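PDB 6MVF: beta-galactosidase/beta-glucuronidase from Faecalibacterium prausnitzii L2-6, which binds flavin mononucleotide and, as a family 2 glycoside hydrolase, probably cleaves beta-linked sugars such as glucuronides. Local coordinates for residues Gly86-Ala97 and Leu159-Asn170; Ile323-Arg333 and Ala529-Asp537. One frame throughout, in Å; residues are numbered along the deposited sequence.

Contact 1 of 2, residues Gly86-Ala97 and Leu159-Asn170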
# COMPACT_ATOMS: atom_id res chain seq x y z
N GLY A 86 4.36 1.07 37.72
CA GLY A 86 3.86 -0.27 37.90
C GLY A 86 3.89 -1.13 36.67
O GLY A 86 3.34 -2.24 36.70
N GLY A 87 4.51 -0.65 35.59
CA GLY A 87 4.52 -1.38 34.34
C GLY A 87 5.14 -2.76 34.47
O GLY A 87 5.91 -3.05 35.39
N ARG A 88 4.77 -3.62 33.53
CA ARG A 88 5.22 -5.00 33.52
C ARG A 88 5.71 -5.35 32.12
O ARG A 88 5.28 -4.77 31.12
CB ARG A 88 4.09 -5.94 33.96
CG ARG A 88 3.43 -5.46 35.25
CD ARG A 88 2.91 -6.58 36.11
NE ARG A 88 3.95 -7.53 36.50
CZ ARG A 88 4.90 -7.28 37.40
NH1 ARG A 88 4.95 -6.10 37.99
NH2 ARG A 88 5.78 -8.21 37.71
N VAL A 89 6.67 -6.28 32.07
CA VAL A 89 7.30 -6.69 30.83
C VAL A 89 7.19 -8.20 30.72
O VAL A 89 7.47 -8.92 31.69
CB VAL A 89 8.78 -6.26 30.78
CG1 VAL A 89 9.40 -6.65 29.42
CG2 VAL A 89 8.90 -4.75 31.08
N TYR A 90 6.76 -8.68 29.56
CA TYR A 90 6.59 -10.09 29.30
C TYR A 90 7.32 -10.44 28.01
O TYR A 90 7.30 -9.66 27.06
CB TYR A 90 5.10 -10.47 29.17
CG TYR A 90 4.35 -10.67 30.48
CD1 TYR A 90 3.89 -9.59 31.23
CD2 TYR A 90 4.07 -11.95 30.93
CE1 TYR A 90 3.19 -9.80 32.43
CE2 TYR A 90 3.35 -12.17 32.11
CZ TYR A 90 2.92 -11.10 32.86
OH TYR A 90 2.23 -11.35 34.03
N VAL A 91 7.98 -11.60 27.99
CA VAL A 91 8.48 -12.16 26.73
C VAL A 91 7.50 -13.24 26.30
O VAL A 91 7.03 -14.03 27.12
CB VAL A 91 9.92 -12.70 26.84
CG1 VAL A 91 10.04 -13.74 27.93
CG2 VAL A 91 10.33 -13.31 25.54
N GLU A 92 7.16 -13.23 25.01
CA GLU A 92 6.21 -14.18 24.43
C GLU A 92 6.91 -14.93 23.30
O GLU A 92 7.27 -14.33 22.29
CB GLU A 92 4.97 -13.44 23.94
CG GLU A 92 4.05 -14.25 23.07
CD GLU A 92 2.81 -13.47 22.67
OE1 GLU A 92 1.81 -13.50 23.45
OE2 GLU A 92 2.83 -12.82 21.59
N VAL A 93 7.11 -16.23 23.49
CA VAL A 93 7.63 -17.14 22.47
C VAL A 93 6.45 -17.82 21.80
O VAL A 93 5.62 -18.44 22.49
CB VAL A 93 8.59 -18.18 23.07
CG1 VAL A 93 9.08 -19.15 21.99
CG2 VAL A 93 9.77 -17.50 23.78
N LEU A 94 6.34 -17.71 20.48
CA LEU A 94 5.15 -18.25 19.82
C LEU A 94 5.26 -19.74 19.54
O LEU A 94 4.23 -20.38 19.28
CB LEU A 94 4.85 -17.48 18.51
CG LEU A 94 4.56 -15.98 18.70
CD1 LEU A 94 4.50 -15.20 17.36
CD2 LEU A 94 3.31 -15.76 19.53
N ALA A 95 6.48 -20.29 19.61
CA ALA A 95 6.77 -21.72 19.59
C ALA A 95 8.28 -21.94 19.69
O ALA A 95 9.08 -21.20 19.09
CB ALA A 95 6.21 -22.41 18.33
N ALA A 96 8.69 -22.95 20.44
CA ALA A 96 10.10 -23.30 20.56
C ALA A 96 10.21 -24.82 20.47
O ALA A 96 9.86 -25.54 21.41
CB ALA A 96 10.69 -22.78 21.88
N ALA A 97 10.70 -25.31 19.33
CA ALA A 97 10.70 -26.73 19.04
C ALA A 97 12.04 -27.33 19.45
O ALA A 97 13.07 -26.96 18.87
CB ALA A 97 10.44 -26.95 17.56
N LEU A 159 13.25 -21.52 16.84
CA LEU A 159 12.22 -20.51 17.09
C LEU A 159 11.53 -20.20 15.77
O LEU A 159 11.76 -19.16 15.14
CB LEU A 159 12.86 -19.27 17.71
CG LEU A 159 13.44 -19.37 19.10
CD1 LEU A 159 14.11 -18.06 19.45
CD2 LEU A 159 12.31 -19.70 20.08
N TYR A 160 10.67 -21.11 15.32
CA TYR A 160 10.23 -21.08 13.93
C TYR A 160 8.98 -20.22 13.72
O TYR A 160 8.44 -20.20 12.61
CB TYR A 160 10.03 -22.51 13.43
CG TYR A 160 8.93 -23.24 14.14
CD1 TYR A 160 9.18 -23.95 15.31
CD2 TYR A 160 7.63 -23.21 13.65
CE1 TYR A 160 8.14 -24.62 15.96
CE2 TYR A 160 6.59 -23.86 14.28
CZ TYR A 160 6.84 -24.57 15.44
OH TYR A 160 5.78 -25.21 16.06
N ARG A 161 8.53 -19.49 14.76
CA ARG A 161 7.39 -18.59 14.66
C ARG A 161 7.68 -17.17 15.13
O ARG A 161 6.82 -16.29 14.96
CB ARG A 161 6.20 -19.12 15.48
CG ARG A 161 5.55 -20.37 14.90
CD ARG A 161 4.26 -20.75 15.63
NE ARG A 161 3.78 -22.00 15.09
CZ ARG A 161 3.07 -22.91 15.76
NH1 ARG A 161 2.73 -22.71 17.03
NH2 ARG A 161 2.72 -24.04 15.15
N GLY A 162 8.85 -16.91 15.73
CA GLY A 162 9.21 -15.60 16.22
C GLY A 162 8.89 -15.44 17.69
O GLY A 162 8.34 -16.34 18.35
N VAL A 163 9.21 -14.25 18.20
CA VAL A 163 9.21 -13.92 19.63
C VAL A 163 8.74 -12.48 19.79
O VAL A 163 9.05 -11.61 18.98
CB VAL A 163 10.63 -14.12 20.25
CG1 VAL A 163 10.68 -13.62 21.68
CG2 VAL A 163 11.07 -15.58 20.19
N ASN A 164 7.98 -12.21 20.87
CA ASN A 164 7.39 -10.91 21.11
C ASN A 164 7.70 -10.41 22.51
O ASN A 164 7.81 -11.20 23.46
CB ASN A 164 5.86 -10.92 20.98
CG ASN A 164 5.40 -11.01 19.55
OD1 ASN A 164 5.90 -10.31 18.67
ND2 ASN A 164 4.41 -11.87 19.30
N LEU A 165 7.80 -9.10 22.63
CA LEU A 165 7.89 -8.40 23.91
C LEU A 165 6.55 -7.70 24.15
O LEU A 165 6.03 -7.04 23.24
CB LEU A 165 9.03 -7.39 23.88
CG LEU A 165 9.72 -6.96 25.16
CD1 LEU A 165 10.43 -8.14 25.78
CD2 LEU A 165 10.70 -5.84 24.84
N ILE A 166 5.99 -7.86 25.35
CA ILE A 166 4.70 -7.26 25.69
C ILE A 166 4.88 -6.34 26.90
O ILE A 166 5.38 -6.76 27.95
CB ILE A 166 3.63 -8.33 25.97
CG1 ILE A 166 3.47 -9.26 24.76
CG2 ILE A 166 2.30 -7.66 26.32
CD1 ILE A 166 2.50 -10.40 24.96
N SER A 167 4.47 -5.09 26.74
CA SER A 167 4.48 -4.08 27.80
C SER A 167 3.04 -3.76 28.17
O SER A 167 2.24 -3.42 27.30
CB SER A 167 5.22 -2.83 27.30
OG SER A 167 5.13 -1.78 28.23
N VAL A 168 2.71 -3.88 29.46
CA VAL A 168 1.35 -3.65 29.94
C VAL A 168 1.40 -2.91 31.27
O VAL A 168 2.44 -2.89 31.95
CB VAL A 168 0.55 -4.96 30.11
CG1 VAL A 168 0.21 -5.60 28.74
CG2 VAL A 168 1.30 -5.93 31.01
N PRO A 169 0.28 -2.29 31.68
CA PRO A 169 0.22 -1.71 33.03
C PRO A 169 0.10 -2.81 34.07
O PRO A 169 0.00 -3.99 33.72
CB PRO A 169 -1.05 -0.85 33.01
CG PRO A 169 -1.50 -0.82 31.58
CD PRO A 169 -0.97 -2.05 30.94
N ASN A 170 0.09 -2.41 35.35
CA ASN A 170 0.03 -3.39 36.43
C ASN A 170 -1.28 -4.18 36.40
O ASN A 170 -1.28 -5.39 36.60
CB ASN A 170 0.24 -2.70 37.78
CG ASN A 170 0.28 -3.68 38.93
OD1 ASN A 170 1.17 -4.54 38.99
ND2 ASN A 170 -0.68 -3.57 39.84
O HOH W 1 3.87 -3.70 39.18
O HOH W 2 9.26 -18.90 17.63
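Glu92 and Asn164 form an antiparallel hydrogen-bonded pair whose side chains run alongside each other in the same direction, carboxylate and amide planes 65° apart. The Glu92 chain is extended, CG anti to the backbone N (chi1 168°), which places OE2 2.9 Å from Asn164 ND2. The amide N-H meets the anti lone pair of OE2, while OE1 forms a salt bridge with Arg120. Ile166 slants across the same carboxylate, its CD1 3.5 Å from Glu92 OE1. Shortening Glu92 to an alanine removes both oxygens and would probably cost Arg120 this salt-bridge partner and leave the Asn164 amide freer to turn. On the other face of the sheet, Val91 CG2 lies 3.9 Å from Val163 CG1, and Leu159 comes in roughly perpendicular to Val93. Past the strands, the Tyr160 ring lies obliquely against Ala95 and Ala97, and its hydroxyl bonds to Gly115 O. One water joins Ala95 O, Arg161 N and Gly162 O. Backbone hydrogen bonds join Arg88, Tyr90 and Glu92 to Val168, Ile166 and Asn164, making these the central strands of a four-stranded antiparallel sheet, between 26-29 and 119-122, typical of the beta-sandwich sugar-binding domain of family 2 glycoside hydrolases.

Contact 2 of 2, residues Ile323-Arg333 and Ala529-Asp537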
# COMPACT_ATOMS: atom_id res chain seq x y z
N ILE A 323 -4.76 -21.89 -1.72
CA ILE A 323 -4.66 -23.02 -2.63
C ILE A 323 -5.69 -24.09 -2.25
O ILE A 323 -6.39 -24.63 -3.12
CB ILE A 323 -3.23 -23.58 -2.64
CG1 ILE A 323 -2.31 -22.58 -3.34
CG2 ILE A 323 -3.21 -24.91 -3.35
CD1 ILE A 323 -0.82 -22.82 -3.12
N ILE A 324 -5.84 -24.36 -0.95
CA ILE A 324 -6.81 -25.37 -0.54
C ILE A 324 -8.24 -24.92 -0.81
O ILE A 324 -9.09 -25.74 -1.17
CB ILE A 324 -6.57 -25.74 0.94
CG1 ILE A 324 -5.19 -26.38 1.08
CG2 ILE A 324 -7.67 -26.68 1.44
CD1 ILE A 324 -4.62 -26.29 2.48
N LYS A 325 -8.52 -23.61 -0.68
CA LYS A 325 -9.83 -23.07 -1.04
C LYS A 325 -10.13 -23.26 -2.53
O LYS A 325 -11.24 -23.66 -2.90
CB LYS A 325 -9.93 -21.59 -0.67
CG LYS A 325 -11.35 -21.02 -0.79
CD LYS A 325 -12.17 -21.46 0.42
CE LYS A 325 -13.60 -21.03 0.33
NZ LYS A 325 -14.37 -21.64 1.42
N GLU A 326 -9.16 -22.96 -3.40
CA GLU A 326 -9.37 -23.14 -4.84
C GLU A 326 -9.66 -24.60 -5.19
O GLU A 326 -10.33 -24.88 -6.19
CB GLU A 326 -8.14 -22.67 -5.62
CG GLU A 326 -7.88 -21.17 -5.56
CD GLU A 326 -6.43 -20.80 -5.93
OE1 GLU A 326 -6.06 -19.60 -5.77
OE2 GLU A 326 -5.68 -21.72 -6.38
N LEU A 327 -9.10 -25.52 -4.41
CA LEU A 327 -9.34 -26.94 -4.59
C LEU A 327 -10.81 -27.30 -4.38
O LEU A 327 -11.31 -28.24 -5.00
CB LEU A 327 -8.44 -27.73 -3.62
CG LEU A 327 -8.55 -29.25 -3.65
CD1 LEU A 327 -8.09 -29.78 -5.00
CD2 LEU A 327 -7.77 -29.86 -2.51
N GLY A 328 -11.51 -26.55 -3.54
CA GLY A 328 -12.88 -26.88 -3.21
C GLY A 328 -13.04 -27.70 -1.95
O GLY A 328 -14.13 -28.21 -1.70
N ALA A 329 -11.97 -27.85 -1.17
CA ALA A 329 -12.05 -28.49 0.14
C ALA A 329 -12.83 -27.62 1.13
O ALA A 329 -12.69 -26.40 1.16
CB ALA A 329 -10.63 -28.75 0.66
N ASN A 330 -13.63 -28.26 1.98
CA ASN A 330 -14.33 -27.54 3.04
C ASN A 330 -13.84 -27.92 4.43
O ASN A 330 -14.36 -27.39 5.41
CB ASN A 330 -15.83 -27.78 2.96
CG ASN A 330 -16.20 -29.24 3.10
OD1 ASN A 330 -15.34 -30.09 3.32
ND2 ASN A 330 -17.50 -29.53 3.00
N THR A 331 -12.87 -28.83 4.53
CA THR A 331 -12.33 -29.21 5.83
C THR A 331 -10.83 -29.35 5.71
O THR A 331 -10.30 -29.73 4.65
CB THR A 331 -12.98 -30.53 6.35
OG1 THR A 331 -12.46 -30.86 7.64
CG2 THR A 331 -12.77 -31.69 5.39
N ILE A 332 -10.13 -29.02 6.78
CA ILE A 332 -8.69 -29.19 6.84
C ILE A 332 -8.34 -29.85 8.16
O ILE A 332 -8.62 -29.28 9.23
CB ILE A 332 -7.91 -27.88 6.72
CG1 ILE A 332 -8.08 -27.26 5.33
CG2 ILE A 332 -6.44 -28.15 7.02
CD1 ILE A 332 -7.59 -25.81 5.26
N ARG A 333 -7.69 -31.01 8.10
CA ARG A 333 -7.12 -31.63 9.29
C ARG A 333 -5.71 -31.07 9.50
O ARG A 333 -4.81 -31.28 8.67
CB ARG A 333 -7.09 -33.15 9.18
CG ARG A 333 -6.38 -33.79 10.35
CD ARG A 333 -6.32 -35.29 10.24
NE ARG A 333 -5.59 -35.88 11.37
CZ ARG A 333 -4.80 -36.93 11.27
NH1 ARG A 333 -4.62 -37.52 10.09
NH2 ARG A 333 -4.17 -37.39 12.35
N ALA A 529 -16.25 -37.01 7.68
CA ALA A 529 -15.17 -36.24 7.08
C ALA A 529 -14.10 -37.19 6.54
O ALA A 529 -13.71 -38.13 7.23
CB ALA A 529 -14.54 -35.26 8.08
N SER A 530 -13.63 -36.92 5.33
CA SER A 530 -12.46 -37.56 4.75
C SER A 530 -11.38 -36.51 4.52
O SER A 530 -11.67 -35.36 4.16
CB SER A 530 -12.81 -38.26 3.42
OG SER A 530 -13.42 -37.36 2.51
N HIS A 531 -10.12 -36.91 4.73
CA HIS A 531 -8.97 -36.01 4.64
C HIS A 531 -7.87 -36.68 3.83
O HIS A 531 -7.25 -37.64 4.29
CB HIS A 531 -8.45 -35.65 6.03
CG HIS A 531 -9.41 -34.84 6.85
ND1 HIS A 531 -10.20 -35.40 7.83
CD2 HIS A 531 -9.69 -33.52 6.83
CE1 HIS A 531 -10.93 -34.45 8.39
NE2 HIS A 531 -10.64 -33.30 7.80
N VAL A 532 -7.61 -36.15 2.63
CA VAL A 532 -6.47 -36.60 1.85
C VAL A 532 -5.19 -36.40 2.63
O VAL A 532 -4.89 -35.30 3.10
CB VAL A 532 -6.38 -35.83 0.52
CG1 VAL A 532 -5.05 -36.14 -0.19
CG2 VAL A 532 -7.58 -36.13 -0.33
N TRP A 533 -4.42 -37.47 2.77
CA TRP A 533 -3.02 -37.34 3.17
C TRP A 533 -2.23 -37.31 1.87
O TRP A 533 -2.21 -38.30 1.13
CB TRP A 533 -2.60 -38.49 4.08
CG TRP A 533 -1.28 -38.25 4.76
CD1 TRP A 533 -0.06 -38.77 4.41
CD2 TRP A 533 -1.05 -37.44 5.91
NE1 TRP A 533 0.91 -38.33 5.28
CE2 TRP A 533 0.32 -37.50 6.21
CE3 TRP A 533 -1.88 -36.67 6.73
CZ2 TRP A 533 0.89 -36.82 7.27
CZ3 TRP A 533 -1.32 -36.00 7.78
CH2 TRP A 533 0.06 -36.08 8.05
N ASN A 534 -1.65 -36.15 1.54
CA ASN A 534 -1.68 -34.90 2.29
C ASN A 534 -1.86 -33.81 1.20
O ASN A 534 -1.77 -34.11 0.01
CB ASN A 534 -0.37 -34.75 3.11
CG ASN A 534 -0.31 -33.49 3.97
OD1 ASN A 534 -0.10 -32.39 3.47
ND2 ASN A 534 -0.45 -33.66 5.28
N MET A 535 -2.16 -32.55 1.58
CA MET A 535 -2.32 -31.50 0.58
C MET A 535 -1.03 -31.27 -0.19
O MET A 535 -1.04 -31.12 -1.42
CB MET A 535 -2.77 -30.19 1.22
CG MET A 535 -3.03 -29.08 0.22
SD MET A 535 -4.41 -29.37 -0.93
CE MET A 535 -4.21 -28.01 -2.07
N PHE A 536 0.09 -31.20 0.54
CA PHE A 536 1.39 -30.91 -0.02
C PHE A 536 2.35 -32.02 0.37
O PHE A 536 2.26 -32.53 1.49
CB PHE A 536 1.96 -29.58 0.50
CG PHE A 536 1.02 -28.43 0.38
CD1 PHE A 536 0.79 -27.83 -0.86
CD2 PHE A 536 0.37 -27.94 1.49
CE1 PHE A 536 -0.09 -26.76 -0.98
CE2 PHE A 536 -0.52 -26.86 1.39
CZ PHE A 536 -0.76 -26.27 0.16
N ASP A 537 3.24 -32.39 -0.56
CA ASP A 537 4.48 -33.05 -0.16
C ASP A 537 5.06 -32.34 1.06
O ASP A 537 4.95 -31.11 1.19
CB ASP A 537 5.48 -33.03 -1.32
CG ASP A 537 4.91 -33.56 -2.66
OD1 ASP A 537 4.07 -34.49 -2.69
OD2 ASP A 537 5.34 -33.05 -3.72
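Met535 carries CG anti to its backbone N (chi1 -177°) and then bends at chi2 (65°), a shape that lays its thioether against Ile323, Ile324 and Leu327 in the last turns of helix 314-327. This is the closing region of a TIM barrel: strands 331-334 and 529-532 flank strand 292-300 on its two sides, and the segment after strand 529-532 meets the helix that precedes strand 331-334. Met535 and Ile324 run antiparallel alongside each other, with Met535 CG 3.6 Å from Ile324 CG1. The methyl CE reaches further, to 3.5 Å from Ile323 CG2, and Leu327 meets Met535 end-on, its CD2 3.7 Å from Met535 SD. Leu327 also packs on helix 566-575, which continues this apolar layer.

A second group of contacts joins the strands themselves. Thr331 stands roughly perpendicular to His531, and His531 NE2 donates to Thr331 OG1 over 3.0 Å, the oxygen standing 20° out of the ring plane. The same hydroxyl bonds to Ala353 O, so both a ring nitrogen and a neighbouring strand hold it. Arg333 lays its CB over one face of the imidazole, 3.7 Å from the centroid of the His531 ring, in a CH-pi contact. The extended Arg333 chain runs on past the histidine, and its NH2 forms a salt bridge with Glu357 and a hydrogen bond with Asn398. Following Trp533, a cis peptide bond leads into Asn534, which makes an Asx turn: its OD1 accepts the Phe536 N-H over 3.2 Å, and the N-H lies in the plane of the OD1 carbonyl and points at a lone pair.

In the fold
Contact 1 is complete before the chain reaches contact 2, and the two neither meet nor share a sheet. Their centres are 33 Å apart and their nearest atoms about 12 Å. Contact 1 pairs neighbouring strands of a four-stranded antiparallel sheet in the N-terminal sugar-binding domain. Contact 2 lies nearer the centre of the chain and brings together early and late parts of the TIM barrel, 196 residues apart in sequence. The bound FMN is about 11 Å from the Tyr90 side chain of contact 1, whereas contact 2 lies away from it. The contacts thus hold separate modules, the sugar-binding sandwich and the barrel, which Arg161 bridges through hydrogen bonds to Gln303 and Gln338.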